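Local coordinates for protein endo-N-acetyl-beta-D-glucosaminidase (Hypocrea jecorina, PDB 4AC1) that hydrolyses the chitobiose core of N-linked glycans as a family 18 endo-N-acetyl-beta-D-glucosaminidase and is responsible for deglycosylating the fungus's own cellulases, at residues N236-I239 with V240-S244; P268-W271 with A272-V275. All blocks are in the same frame, centred on the assembly; numbering follows the deposited sequence.

Interaction 1 of 2, residues N236-I239 with V240-S244; sequences NNTI and VSLVS. With NAG (2-acetamido-2-deoxy-beta-D-glucopyranose), chain B.
Thr238 and Leu242, one helical turn apart, lie side by side and point the same way, with Thr238 CG2 4.0 Å from Leu242 CD1. The hydroxyl of Thr238 faces elsewhere: OG1 donates a hydrogen bond to Met197 O, and Leu242 also packs against Met197. A second pair, Ile239 and Val243, is set at a slant: their CG2 methyls approach to 4.1 Å, and the side chain of Ile239 also meets Ile278 of helix 270-279. Both pairs ride on helix 232-246, which links strands 216-221 and 251-255 as a beta-alpha-beta crossover of the family 18 (beta/alpha)8 barrel. Backbone bonds of the i to i+4 kind join the same turns, the straightest from Val240 N to Asn236 O (2.9 Å, 174° at the hydrogen), whereas Ser241 N to Asn237 O is weak. Asn236 carries the N-linked sugar, its ND2 joined covalently to NAG C1 at 1.4 Å. A chi1 of 178° sets the Asn236 amide opposite its own N, where OD1 lies 3.9 Å from Val240 CG2, and that same methyl lies 3.9 Å from NAG O5, so Val240 borders both the linkage amide and the pyranose ring. Farther along, Ser244 OG turns back to donate to Ser241 O at 2.7 Å.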
# COMPACT_ATOMS: atom_id res chain seq x y z
N ASN A 236 -3.01 17.67 -8.36
CA ASN A 236 -1.88 18.32 -9.00
C ASN A 236 -1.54 19.67 -8.36
O ASN A 236 -0.38 19.94 -8.05
CB ASN A 236 -2.13 18.50 -10.49
CG ASN A 236 -1.01 19.22 -11.17
OD1 ASN A 236 0.14 18.76 -11.14
ND2 ASN A 236 -1.32 20.36 -11.79
N ASN A 237 -2.56 20.50 -8.14
CA ASN A 237 -2.33 21.82 -7.57
C ASN A 237 -1.64 21.71 -6.21
O ASN A 237 -0.69 22.42 -5.90
CB ASN A 237 -3.68 22.56 -7.49
CG ASN A 237 -3.53 24.00 -7.06
OD1 ASN A 237 -3.54 24.30 -5.86
ND2 ASN A 237 -3.40 24.89 -8.03
N THR A 238 -2.11 20.77 -5.39
CA THR A 238 -1.52 20.55 -4.09
C THR A 238 -0.09 20.02 -4.18
O THR A 238 0.79 20.49 -3.46
CB THR A 238 -2.39 19.59 -3.26
OG1 THR A 238 -3.67 20.20 -3.07
CG2 THR A 238 -1.78 19.29 -1.91
N ILE A 239 0.15 19.06 -5.06
CA ILE A 239 1.50 18.49 -5.18
C ILE A 239 2.52 19.54 -5.67
O ILE A 239 3.64 19.58 -5.16
CB ILE A 239 1.49 17.21 -6.03
CG1 ILE A 239 0.86 16.08 -5.22
CG2 ILE A 239 2.91 16.85 -6.50
CD1 ILE A 239 0.66 14.78 -5.99
N VAL A 240 2.12 20.38 -6.62
CA VAL A 240 2.98 21.51 -7.05
C VAL A 240 3.43 22.33 -5.83
O VAL A 240 4.62 22.64 -5.69
CB VAL A 240 2.30 22.41 -8.13
CG1 VAL A 240 3.12 23.68 -8.39
CG2 VAL A 240 2.13 21.64 -9.42
N SER A 241 2.49 22.65 -4.96
CA SER A 241 2.80 23.42 -3.76
C SER A 241 3.72 22.65 -2.80
O SER A 241 4.69 23.20 -2.29
CB SER A 241 1.52 23.85 -3.05
OG SER A 241 1.81 24.59 -1.89
N LEU A 242 3.41 21.37 -2.56
CA LEU A 242 4.25 20.55 -1.68
C LEU A 242 5.69 20.45 -2.17
O LEU A 242 6.61 20.59 -1.38
CB LEU A 242 3.66 19.14 -1.52
CG LEU A 242 2.31 19.07 -0.80
CD1 LEU A 242 1.76 17.66 -0.86
CD2 LEU A 242 2.43 19.55 0.63
N VAL A 243 5.87 20.20 -3.47
CA VAL A 243 7.19 20.09 -4.08
C VAL A 243 7.98 21.41 -3.92
O VAL A 243 9.18 21.40 -3.69
CB VAL A 243 7.07 19.61 -5.55
CG1 VAL A 243 8.37 19.84 -6.35
CG2 VAL A 243 6.67 18.14 -5.58
N SER A 244 7.27 22.54 -4.02
CA SER A 244 7.92 23.85 -3.81
C SER A 244 8.46 24.01 -2.38
O SER A 244 9.45 24.71 -2.15
CB SER A 244 6.98 25.00 -4.20
OG SER A 244 6.08 25.31 -3.16
C1 NAG B . -0.39 21.22 -12.48
C2 NAG B . -0.65 21.05 -13.98
C3 NAG B . 0.02 22.14 -14.82
C4 NAG B . -0.09 23.54 -14.21
C5 NAG B . 0.18 23.54 -12.71
C6 NAG B . -0.13 24.89 -12.07
C7 NAG B . -1.08 18.77 -14.71
C8 NAG B . -0.48 17.47 -15.14
N2 NAG B . -0.21 19.74 -14.41
O3 NAG B . -0.58 22.19 -16.10
O4 NAG B . 0.82 24.38 -14.87
O5 NAG B . -0.62 22.56 -12.08
O6 NAG B . -1.50 25.23 -12.23
O7 NAG B . -2.30 18.91 -14.65

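Interaction 2 of 2, residues P268-W271 with A272-V275; sequences PWEW and AQIV. With ZN (zinc ion), chain H.
Trp271 swings its indole away from its own N (chi1 -176°) and turns it by a chi2 of 89°, so that one face meets Val275, a turn later. Val275 CG2, set beside its own backbone N, sits 3.7 Å from the centroid of the six-membered ring and almost over its centre, a CH-pi contact only 14° off the normal. Leu5 and Val7 of strand 4-9 and Val252 of strand 251-255 also touch this indole. Replacing Trp271 with an alanine would probably leave Val275 CG2 without its aromatic partner and open a gap between the helix and these two strands.

On the polar side, Gln273 lies alongside Trp269, its amide nearly perpendicular to the indole, and OE1 comes to the ring edge 3.9 Å from CD1. The same OE1 lies 3.5 Å from Glu270 CG and accepts a bond from a water that also donates weakly to Glu270 O; NE2 binds Lys29 O and a second water. Another water bridges Pro268 O and Ala272 N.

The extended chain of Glu270 carries its carboxylate outward, where OE2 binds zinc at 2.1 Å. OE1 instead accepts a 2.6 Å bond from a zinc-bound water, an inner-sphere and a water-mediated grip that together fix the carboxylate's rotation. Glu267 joins Glu270 and four waters in a six-ligand zinc site beside helix 270-279, the last helix of the (beta/alpha)8 barrel.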
# COMPACT_ATOMS: atom_id res chain seq x y z
N PRO A 268 -8.15 1.46 -17.37
CA PRO A 268 -7.82 1.85 -15.99
C PRO A 268 -6.41 2.44 -15.81
O PRO A 268 -6.15 3.10 -14.81
CB PRO A 268 -7.96 0.53 -15.22
CG PRO A 268 -7.76 -0.54 -16.25
CD PRO A 268 -8.37 0.01 -17.49
N TRP A 269 -5.53 2.21 -16.79
CA TRP A 269 -4.15 2.72 -16.79
C TRP A 269 -4.06 4.23 -17.01
O TRP A 269 -3.00 4.82 -16.78
CB TRP A 269 -3.33 2.02 -17.87
CG TRP A 269 -3.96 2.15 -19.22
CD1 TRP A 269 -3.87 3.21 -20.06
CD2 TRP A 269 -4.83 1.20 -19.85
NE1 TRP A 269 -4.61 2.97 -21.20
CE2 TRP A 269 -5.21 1.74 -21.10
CE3 TRP A 269 -5.33 -0.06 -19.48
CZ2 TRP A 269 -6.06 1.07 -21.99
CZ3 TRP A 269 -6.15 -0.74 -20.37
CH2 TRP A 269 -6.52 -0.17 -21.61
N GLU A 270 -5.14 4.86 -17.47
CA GLU A 270 -5.09 6.30 -17.72
C GLU A 270 -4.80 7.10 -16.45
O GLU A 270 -4.11 8.12 -16.51
CB GLU A 270 -6.33 6.80 -18.44
CG GLU A 270 -6.40 6.32 -19.88
CD GLU A 270 -7.63 6.79 -20.61
OE1 GLU A 270 -8.55 7.33 -19.96
OE2 GLU A 270 -7.70 6.60 -21.85
N TRP A 271 -5.31 6.63 -15.31
CA TRP A 271 -5.00 7.24 -14.03
C TRP A 271 -3.48 7.35 -13.83
O TRP A 271 -2.97 8.42 -13.53
CB TRP A 271 -5.62 6.43 -12.89
CG TRP A 271 -5.43 7.03 -11.52
CD1 TRP A 271 -6.26 7.93 -10.91
CD2 TRP A 271 -4.36 6.78 -10.61
NE1 TRP A 271 -5.77 8.25 -9.67
CE2 TRP A 271 -4.60 7.56 -9.46
CE3 TRP A 271 -3.21 5.97 -10.64
CZ2 TRP A 271 -3.74 7.56 -8.36
CZ3 TRP A 271 -2.36 5.97 -9.54
CH2 TRP A 271 -2.63 6.75 -8.41
N ALA A 272 -2.77 6.24 -14.01
CA ALA A 272 -1.32 6.23 -13.84
C ALA A 272 -0.59 7.15 -14.82
O ALA A 272 0.42 7.73 -14.47
CB ALA A 272 -0.76 4.81 -13.91
N GLN A 273 -1.12 7.28 -16.04
CA GLN A 273 -0.60 8.26 -17.00
C GLN A 273 -0.75 9.70 -16.49
O GLN A 273 0.20 10.47 -16.50
CB GLN A 273 -1.31 8.12 -18.35
CG GLN A 273 -1.02 6.81 -19.07
CD GLN A 273 -1.81 6.67 -20.35
OE1 GLN A 273 -3.00 6.96 -20.40
NE2 GLN A 273 -1.15 6.16 -21.39
N ILE A 274 -1.94 10.04 -16.01
CA ILE A 274 -2.20 11.37 -15.47
C ILE A 274 -1.32 11.67 -14.26
O ILE A 274 -0.72 12.74 -14.16
CB ILE A 274 -3.71 11.55 -15.14
CG1 ILE A 274 -4.51 11.58 -16.44
CG2 ILE A 274 -3.95 12.82 -14.31
CD1 ILE A 274 -5.99 11.76 -16.28
N VAL A 275 -1.24 10.71 -13.34
CA VAL A 275 -0.42 10.93 -12.14
C VAL A 275 1.07 10.97 -12.46
O VAL A 275 1.82 11.67 -11.81
CB VAL A 275 -0.79 9.94 -11.00
CG1 VAL A 275 0.03 10.21 -9.77
CG2 VAL A 275 -2.25 10.08 -10.67
ZN ZN H . -9.34 6.90 -23.10
O HOH W 1 -3.83 3.39 -13.39
O HOH W 2 -3.02 4.99 -23.46
O HOH W 3 -4.20 9.60 -19.54
O HOH W 4 -10.47 7.55 -21.63
O HOH W 5 -10.94 7.16 -24.45
O HOH W 6 -8.10 6.31 -24.88
O HOH W 7 -8.74 8.88 -23.50

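Overall arrangement
Interactions 1 and 2 lie on successive helices of the barrel, 232-246 and 270-279, and follow each other along the chain. Their centres are about 18 Å apart and their nearest atoms about 6 Å, so they do not touch directly. Ile278, farther along helix 270-279 from residues 272-275, meets Asn236 and Ile239, so the helix of interaction 2 itself packs against interaction 1. The side chain of Ile274 also comes, at the nearest atoms, within about 6 Å of the NAG on Asn236. Strand 251-255 separates the two helices in sequence and packs on the second. Interaction 1 bears the glycan and interaction 2 a zinc ion; no catalytic role is implied for either.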